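Local coordinates for protein HOBA (Helicobacter pylori, PDB 2UVP) that is required for initiating DNA replication, where it increases the binding of the initiator DnaA to the oriC region, at residues 118-123 against 141-146; 62-67 against 163-168. One frame throughout, in Å; residues are numbered along the deposited sequence.

Contact 1 of 2, residues 118-123 against 141-146; sequences FWHVGK and LWLFEE. With CA (calcium ion), chain M.
One face of the Trp142 indole carries both Trp119 and Val121: NE1 of Trp119 lies 3.4 Å from Trp142 CE2, and CG2 of Val121 sits toward the rim near CE3. The five-membered rings of the two tryptophans meet obliquely, planes at 46°, and because both NE1 atoms are donors their closeness is packing, not a bond. CG of Trp119 is anti to the backbone N (chi1 179°), which brings the indole to Trp142. The imidazole of His120 is engaged at its edge: NE2 gives a hydrogen bond of 2.8 Å to Lys123 O, ND1 bonds Ser59 OG, and CD2 touches Leu143 CD2. With both nitrogens held, the ring's rotation is fixed. At the edge of the Phe144 ring lies Lys123 CG, 3.7 Å from Phe144 CD2.

Two nearly straight parallel-strand bonds join the backbones, Trp142 N to His120 O and Gly122 N to Trp142 O, each 2.8 Å. Beyond them water 1 links Gly122 O to Phe144 N. The chain then leads on to Glu146, which takes no part in the pairing; its OE2 binds calcium at 2.4 Å, together with Glu149 and two waters.

Strands 116-121 and 139-143 are neighbours in the central parallel sheet, joined through helix 127-133 in a beta-alpha-beta unit; that helix packs on His120 and Leu141, whereas helix 161-180 covers Val121 and Trp142.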
loop_
_atom_site.group_PDB
_atom_site.type_symbol
_atom_site.label_atom_id
_atom_site.label_comp_id
_atom_site.label_asym_id
_atom_site.label_seq_id
_atom_site.Cartn_x
_atom_site.Cartn_y
_atom_site.Cartn_z
ATOM N N PHE C 118 -19.319 0.547 11.211
ATOM C CA PHE C 118 -18.041 1.256 11.192
ATOM C C PHE C 118 -17.276 1.073 12.481
ATOM O O PHE C 118 -17.773 1.430 13.568
ATOM C CB PHE C 118 -18.258 2.756 11.002
ATOM C CG PHE C 118 -18.824 3.113 9.668
ATOM C CD1 PHE C 118 -18.053 3.029 8.526
ATOM C CD2 PHE C 118 -20.128 3.542 9.557
ATOM C CE1 PHE C 118 -18.580 3.354 7.279
ATOM C CE2 PHE C 118 -20.655 3.866 8.297
ATOM C CZ PHE C 118 -19.860 3.772 7.172
ATOM N N TRP C 119 -16.064 0.547 12.368
ATOM C CA TRP C 119 -15.177 0.419 13.512
ATOM C C TRP C 119 -14.046 1.402 13.276
ATOM O O TRP C 119 -13.190 1.177 12.401
ATOM C CB TRP C 119 -14.645 -1.006 13.562
ATOM C CG TRP C 119 -13.682 -1.309 14.690
ATOM C CD1 TRP C 119 -13.141 -0.435 15.621
ATOM C CD2 TRP C 119 -13.134 -2.594 14.979
ATOM N NE1 TRP C 119 -12.287 -1.125 16.468
ATOM C CE2 TRP C 119 -12.278 -2.446 16.093
ATOM C CE3 TRP C 119 -13.303 -3.875 14.404
ATOM C CZ2 TRP C 119 -11.571 -3.531 16.646
ATOM C CZ3 TRP C 119 -12.610 -4.952 14.957
ATOM C CH2 TRP C 119 -11.760 -4.765 16.075
ATOM N N HIS C 120 -14.048 2.503 14.029
ATOM C CA HIS C 120 -13.038 3.533 13.838
ATOM C C HIS C 120 -12.180 3.631 15.088
ATOM O O HIS C 120 -12.717 3.605 16.202
ATOM C CB HIS C 120 -13.662 4.915 13.593
ATOM C CG HIS C 120 -12.629 5.979 13.404
ATOM N ND1 HIS C 120 -11.901 6.099 12.238
ATOM C CD2 HIS C 120 -12.127 6.900 14.264
ATOM C CE1 HIS C 120 -11.025 7.085 12.378
ATOM N NE2 HIS C 120 -11.126 7.565 13.604
ATOM N N VAL C 121 -10.879 3.822 14.888
ATOM C CA VAL C 121 -9.942 3.965 16.025
ATOM C C VAL C 121 -9.183 5.283 15.934
ATOM O O VAL C 121 -8.448 5.515 14.963
ATOM C CB VAL C 121 -8.917 2.790 16.107
ATOM C CG1 VAL C 121 -8.017 2.976 17.381
ATOM C CG2 VAL C 121 -9.615 1.438 16.148
ATOM N N GLY C 122 -9.360 6.132 16.954
ATOM C CA GLY C 122 -8.559 7.349 17.125
ATOM C C GLY C 122 -9.228 8.650 16.676
ATOM O O GLY C 122 -10.466 8.769 16.655
ATOM N N LYS C 123 -8.397 9.634 16.323
ATOM C CA LYS C 123 -8.911 10.938 15.870
ATOM C C LYS C 123 -9.766 10.798 14.626
ATOM O O LYS C 123 -9.588 9.878 13.819
ATOM C CB LYS C 123 -7.777 11.935 15.629
ATOM C CG LYS C 123 -6.882 12.138 16.839
ATOM C CD LYS C 123 -5.863 13.271 16.627
ATOM C CE LYS C 123 -4.893 12.952 15.514
ATOM N NZ LYS C 123 -3.634 13.787 15.537
ATOM N N LEU C 141 -16.920 2.478 18.058
ATOM C CA LEU C 141 -16.027 3.652 17.967
ATOM C C LEU C 141 -15.063 3.659 19.136
ATOM O O LEU C 141 -15.500 3.618 20.296
ATOM C CB LEU C 141 -16.819 4.972 17.950
ATOM C CG LEU C 141 -17.878 5.091 16.844
ATOM C CD1 LEU C 141 -18.680 6.406 17.002
ATOM C CD2 LEU C 141 -17.219 4.960 15.463
ATOM N N TRP C 142 -13.765 3.729 18.843
ATOM C CA TRP C 142 -12.759 3.805 19.902
ATOM C C TRP C 142 -12.160 5.207 19.727
ATOM O O TRP C 142 -11.349 5.441 18.821
ATOM C CB TRP C 142 -11.681 2.754 19.694
ATOM C CG TRP C 142 -12.113 1.332 19.751
ATOM C CD1 TRP C 142 -13.381 0.831 19.605
ATOM C CD2 TRP C 142 -11.242 0.205 19.916
ATOM N NE1 TRP C 142 -13.342 -0.560 19.698
ATOM C CE2 TRP C 142 -12.045 -0.957 19.891
ATOM C CE3 TRP C 142 -9.860 0.068 20.094
ATOM C CZ2 TRP C 142 -11.506 -2.233 20.023
ATOM C CZ3 TRP C 142 -9.326 -1.209 20.247
ATOM C CH2 TRP C 142 -10.151 -2.343 20.233
ATOM N N LEU C 143 -12.615 6.156 20.549
ATOM C CA LEU C 143 -12.345 7.575 20.283
ATOM C C LEU C 143 -11.623 8.234 21.441
ATOM O O LEU C 143 -11.621 7.703 22.556
ATOM C CB LEU C 143 -13.673 8.330 20.131
ATOM C CG LEU C 143 -14.638 7.746 19.088
ATOM C CD1 LEU C 143 -15.865 8.588 19.050
ATOM C CD2 LEU C 143 -13.918 7.707 17.738
ATOM N N PHE C 144 -11.041 9.405 21.166
ATOM C CA PHE C 144 -10.421 10.232 22.212
ATOM C C PHE C 144 -11.373 11.258 22.868
ATOM O O PHE C 144 -11.034 11.868 23.901
ATOM C CB PHE C 144 -9.191 10.940 21.655
ATOM C CG PHE C 144 -8.116 10.005 21.180
ATOM C CD1 PHE C 144 -7.629 8.978 22.006
ATOM C CD2 PHE C 144 -7.590 10.155 19.907
ATOM C CE1 PHE C 144 -6.624 8.110 21.531
ATOM C CE2 PHE C 144 -6.601 9.298 19.428
ATOM C CZ PHE C 144 -6.113 8.287 20.240
ATOM N N GLU C 145 -12.532 11.457 22.251
ATOM C CA GLU C 145 -13.590 12.302 22.813
ATOM C C GLU C 145 -14.905 11.560 22.687
ATOM O O GLU C 145 -15.119 10.767 21.757
ATOM C CB GLU C 145 -13.719 13.648 22.077
ATOM C CG GLU C 145 -12.521 14.576 22.205
ATOM C CD GLU C 145 -11.567 14.361 21.070
ATOM O OE1 GLU C 145 -10.357 14.379 21.305
ATOM O OE2 GLU C 145 -12.038 14.170 19.934
ATOM N N GLU C 146 -15.799 11.818 23.631
ATOM C CA GLU C 146 -17.019 11.041 23.710
ATOM C C GLU C 146 -18.012 11.638 22.746
ATOM O O GLU C 146 -18.926 12.385 23.133
ATOM C CB GLU C 146 -17.529 11.029 25.162
ATOM C CG GLU C 146 -18.355 9.799 25.527
ATOM C CD GLU C 146 -19.103 9.984 26.833
ATOM O OE1 GLU C 146 -19.324 11.144 27.226
ATOM O OE2 GLU C 146 -19.469 8.970 27.473
HETATM CA CA CA M . -19.990 6.643 27.667
HETATM O O HOH W 1 -11.421 10.474 18.540
HETATM O O HOH W 2 -20.267 4.295 27.909
HETATM O O HOH W 3 -18.086 6.270 26.436
#

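Contact 2 of 2, residues 62-67 against 163-168; sequences SSRHWF and YKLLQL
Phe67 meets Leu165 because its CG is anti to the backbone N (chi1 -173°), a torsion that extends the phenyl ring from helix 65-75 to the flank of helix 161-180. Trp66, one residue earlier, has its CG between the backbone N and the carbonyl carbon (chi1 65°); this lays one face of the indole over Phe67 CB and carries its six-membered ring to Leu165 and Leu166.

Leu165 CB stands over one face of the Phe67 ring in a CH-pi contact, 3.9 Å from the centroid and 16° off the ring normal. The far end of the same ring presses on the backbone, with Phe67 CZ 3.3 Å from Leu165 O. The two methyl groups of Leu165 part company: CD2 stays with Phe67, near CE2, while CD1 lies 4.0 Å from Trp66 CZ2 and also meets Arg64 CG. At the edge of the indole, near its plane, CD2 of Leu166 comes within 4.2 Å of Trp66 CZ3.

No hydrogen bond crosses between the segments, so the contact rests on apolar packing. Arg64, at the N-cap position of helix 65-75, contributes its aliphatic part; the bends in its chain take the guanidinium to a salt bridge between NH1 and Asp61 OD1, and one face of that group rests on Ser63 CB.

The helix pair also contributes to a subunit interface: Tyr70 of the second subunit meets Trp66 edge-to-face and its Leu166 touches Leu166. The five-stranded parallel sheet, order 2-1-3-4-5, flanked by helices forms an alpha/beta/alpha sandwich, consistent with the protein's place in the SIS clan; helices 65-75 and 161-180 pack on the sheet face that carries Val121 and Trp142.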
loop_
_atom_site.group_PDB
_atom_site.type_symbol
_atom_site.label_atom_id
_atom_site.label_comp_id
_atom_site.label_asym_id
_atom_site.label_seq_id
_atom_site.Cartn_x
_atom_site.Cartn_y
_atom_site.Cartn_z
ATOM N N SER C 62 -4.289 8.760 11.348
ATOM C CA SER C 62 -3.015 8.568 10.655
ATOM C C SER C 62 -1.991 7.870 11.552
ATOM O O SER C 62 -1.258 6.972 11.097
ATOM C CB SER C 62 -2.482 9.898 10.075
ATOM O OG SER C 62 -2.448 10.900 11.086
ATOM N N SER C 63 -2.004 8.176 12.841
ATOM C CA SER C 63 -1.022 7.573 13.732
ATOM C C SER C 63 -1.272 6.092 14.012
ATOM O O SER C 63 -0.376 5.404 14.509
ATOM C CB SER C 63 -0.934 8.350 15.045
ATOM O OG SER C 63 -0.258 9.595 14.808
ATOM N N ARG C 64 -2.488 5.623 13.722
ATOM C CA ARG C 64 -2.888 4.241 14.058
ATOM C C ARG C 64 -3.075 3.386 12.826
ATOM O O ARG C 64 -3.706 2.315 12.900
ATOM C CB ARG C 64 -4.207 4.223 14.843
ATOM C CG ARG C 64 -4.065 4.393 16.286
ATOM C CD ARG C 64 -4.205 5.937 16.473
ATOM N NE ARG C 64 -3.177 6.322 17.357
ATOM C CZ ARG C 64 -2.961 7.517 17.888
ATOM N NH1 ARG C 64 -3.658 8.628 17.593
ATOM N NH2 ARG C 64 -1.975 7.559 18.754
ATOM N N HIS C 65 -2.530 3.802 11.679
ATOM C CA HIS C 65 -2.566 2.881 10.553
ATOM C C HIS C 65 -2.005 1.504 10.907
ATOM O O HIS C 65 -2.515 0.510 10.427
ATOM C CB HIS C 65 -1.876 3.450 9.300
ATOM C CG HIS C 65 -2.578 4.631 8.705
ATOM N ND1 HIS C 65 -2.058 5.337 7.634
ATOM C CD2 HIS C 65 -3.763 5.221 9.006
ATOM C CE1 HIS C 65 -2.893 6.311 7.306
ATOM N NE2 HIS C 65 -3.935 6.262 8.116
ATOM N N TRP C 66 -0.951 1.457 11.725
ATOM C CA TRP C 66 -0.386 0.174 12.149
ATOM C C TRP C 66 -1.441 -0.701 12.829
ATOM O O TRP C 66 -1.402 -1.939 12.725
ATOM C CB TRP C 66 0.812 0.367 13.094
ATOM C CG TRP C 66 0.490 1.015 14.420
ATOM C CD1 TRP C 66 0.516 2.349 14.706
ATOM C CD2 TRP C 66 0.083 0.355 15.616
ATOM N NE1 TRP C 66 0.141 2.566 16.016
ATOM C CE2 TRP C 66 -0.109 1.356 16.604
ATOM C CE3 TRP C 66 -0.118 -0.991 15.955
ATOM C CZ2 TRP C 66 -0.516 1.057 17.907
ATOM C CZ3 TRP C 66 -0.487 -1.299 17.258
ATOM C CH2 TRP C 66 -0.693 -0.277 18.217
ATOM N N PHE C 67 -2.316 -0.064 13.592
ATOM C CA PHE C 67 -3.312 -0.797 14.358
ATOM C C PHE C 67 -4.468 -1.283 13.460
ATOM O O PHE C 67 -4.985 -2.390 13.662
ATOM C CB PHE C 67 -3.810 0.026 15.542
ATOM C CG PHE C 67 -4.719 -0.746 16.484
ATOM C CD1 PHE C 67 -4.265 -1.869 17.183
ATOM C CD2 PHE C 67 -6.021 -0.326 16.673
ATOM C CE1 PHE C 67 -5.149 -2.558 18.056
ATOM C CE2 PHE C 67 -6.903 -1.010 17.515
ATOM C CZ PHE C 67 -6.457 -2.112 18.212
ATOM N N TYR C 163 -0.153 -0.141 24.039
ATOM C CA TYR C 163 -0.418 -1.422 24.674
ATOM C C TYR C 163 -1.901 -1.627 24.931
ATOM O O TYR C 163 -2.426 -2.755 24.819
ATOM C CB TYR C 163 0.258 -1.455 26.019
ATOM C CG TYR C 163 1.752 -1.205 26.023
ATOM C CD1 TYR C 163 2.638 -2.170 25.586
ATOM C CD2 TYR C 163 2.266 -0.034 26.570
ATOM C CE1 TYR C 163 4.026 -1.968 25.635
ATOM C CE2 TYR C 163 3.648 0.173 26.647
ATOM C CZ TYR C 163 4.516 -0.802 26.177
ATOM O OH TYR C 163 5.876 -0.620 26.291
ATOM N N LYS C 164 -2.583 -0.550 25.321
ATOM C CA LYS C 164 -4.012 -0.663 25.629
ATOM C C LYS C 164 -4.782 -1.016 24.358
ATOM O O LYS C 164 -5.759 -1.745 24.403
ATOM C CB LYS C 164 -4.535 0.629 26.247
ATOM C CG LYS C 164 -3.945 0.889 27.662
ATOM C CD LYS C 164 -4.581 2.110 28.353
ATOM C CE LYS C 164 -3.927 2.243 29.771
ATOM N NZ LYS C 164 -4.391 3.490 30.422
ATOM N N LEU C 165 -4.330 -0.505 23.214
ATOM C CA LEU C 165 -4.986 -0.877 21.944
ATOM C C LEU C 165 -4.870 -2.391 21.707
ATOM O O LEU C 165 -5.861 -3.052 21.354
ATOM C CB LEU C 165 -4.385 -0.088 20.778
ATOM C CG LEU C 165 -4.775 1.409 20.803
ATOM C CD1 LEU C 165 -3.963 2.102 19.692
ATOM C CD2 LEU C 165 -6.312 1.601 20.601
ATOM N N LEU C 166 -3.660 -2.932 21.889
ATOM C CA LEU C 166 -3.435 -4.379 21.750
ATOM C C LEU C 166 -4.330 -5.128 22.720
ATOM O O LEU C 166 -4.977 -6.131 22.368
ATOM C CB LEU C 166 -1.970 -4.750 22.006
ATOM C CG LEU C 166 -0.880 -4.256 21.041
ATOM C CD1 LEU C 166 0.456 -4.856 21.480
ATOM C CD2 LEU C 166 -1.219 -4.687 19.616
ATOM N N GLN C 167 -4.377 -4.636 23.955
ATOM C CA GLN C 167 -5.115 -5.322 25.008
ATOM C C GLN C 167 -6.618 -5.345 24.697
ATOM O O GLN C 167 -7.271 -6.380 24.814
ATOM C CB GLN C 167 -4.849 -4.646 26.356
ATOM C CG GLN C 167 -5.467 -5.458 27.507
ATOM C CD GLN C 167 -5.249 -4.818 28.858
ATOM O OE1 GLN C 167 -4.425 -3.888 29.010
ATOM N NE2 GLN C 167 -6.008 -5.291 29.852
ATOM N N LEU C 168 -7.151 -4.217 24.263
ATOM C CA LEU C 168 -8.577 -4.149 23.889
ATOM C C LEU C 168 -8.870 -5.060 22.682
ATOM O O LEU C 168 -9.919 -5.752 22.625
ATOM C CB LEU C 168 -8.975 -2.704 23.583
ATOM C CG LEU C 168 -9.081 -1.828 24.833
ATOM C CD1 LEU C 168 -9.144 -0.353 24.387
ATOM C CD2 LEU C 168 -10.291 -2.256 25.696
#

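How the contacts relate
The contacts join directly, their centres about 11 Å apart, and contact 1 is nested within the chain loop that contact 2 closes. Trp142 is the main link: its CZ3 lies 3.6 Å from Phe67 CZ and its CH2 3.6 Å from Leu168 CB, so the indole reaches both helices of contact 2. Val121 CG1 adds a packing contact with Leu165 CD2 at 3.9 Å. Past the strand end, Phe144 CE2 lies 3.5 Å from Arg64 NH1, also packing. Contact 1 thus supplies two central strands and contact 2 two of the helices packed on one face of them. The calcium site lies beyond the paired strands, at Glu146 on the end of segment 141-146, whereas contact 2 borders the second subunit.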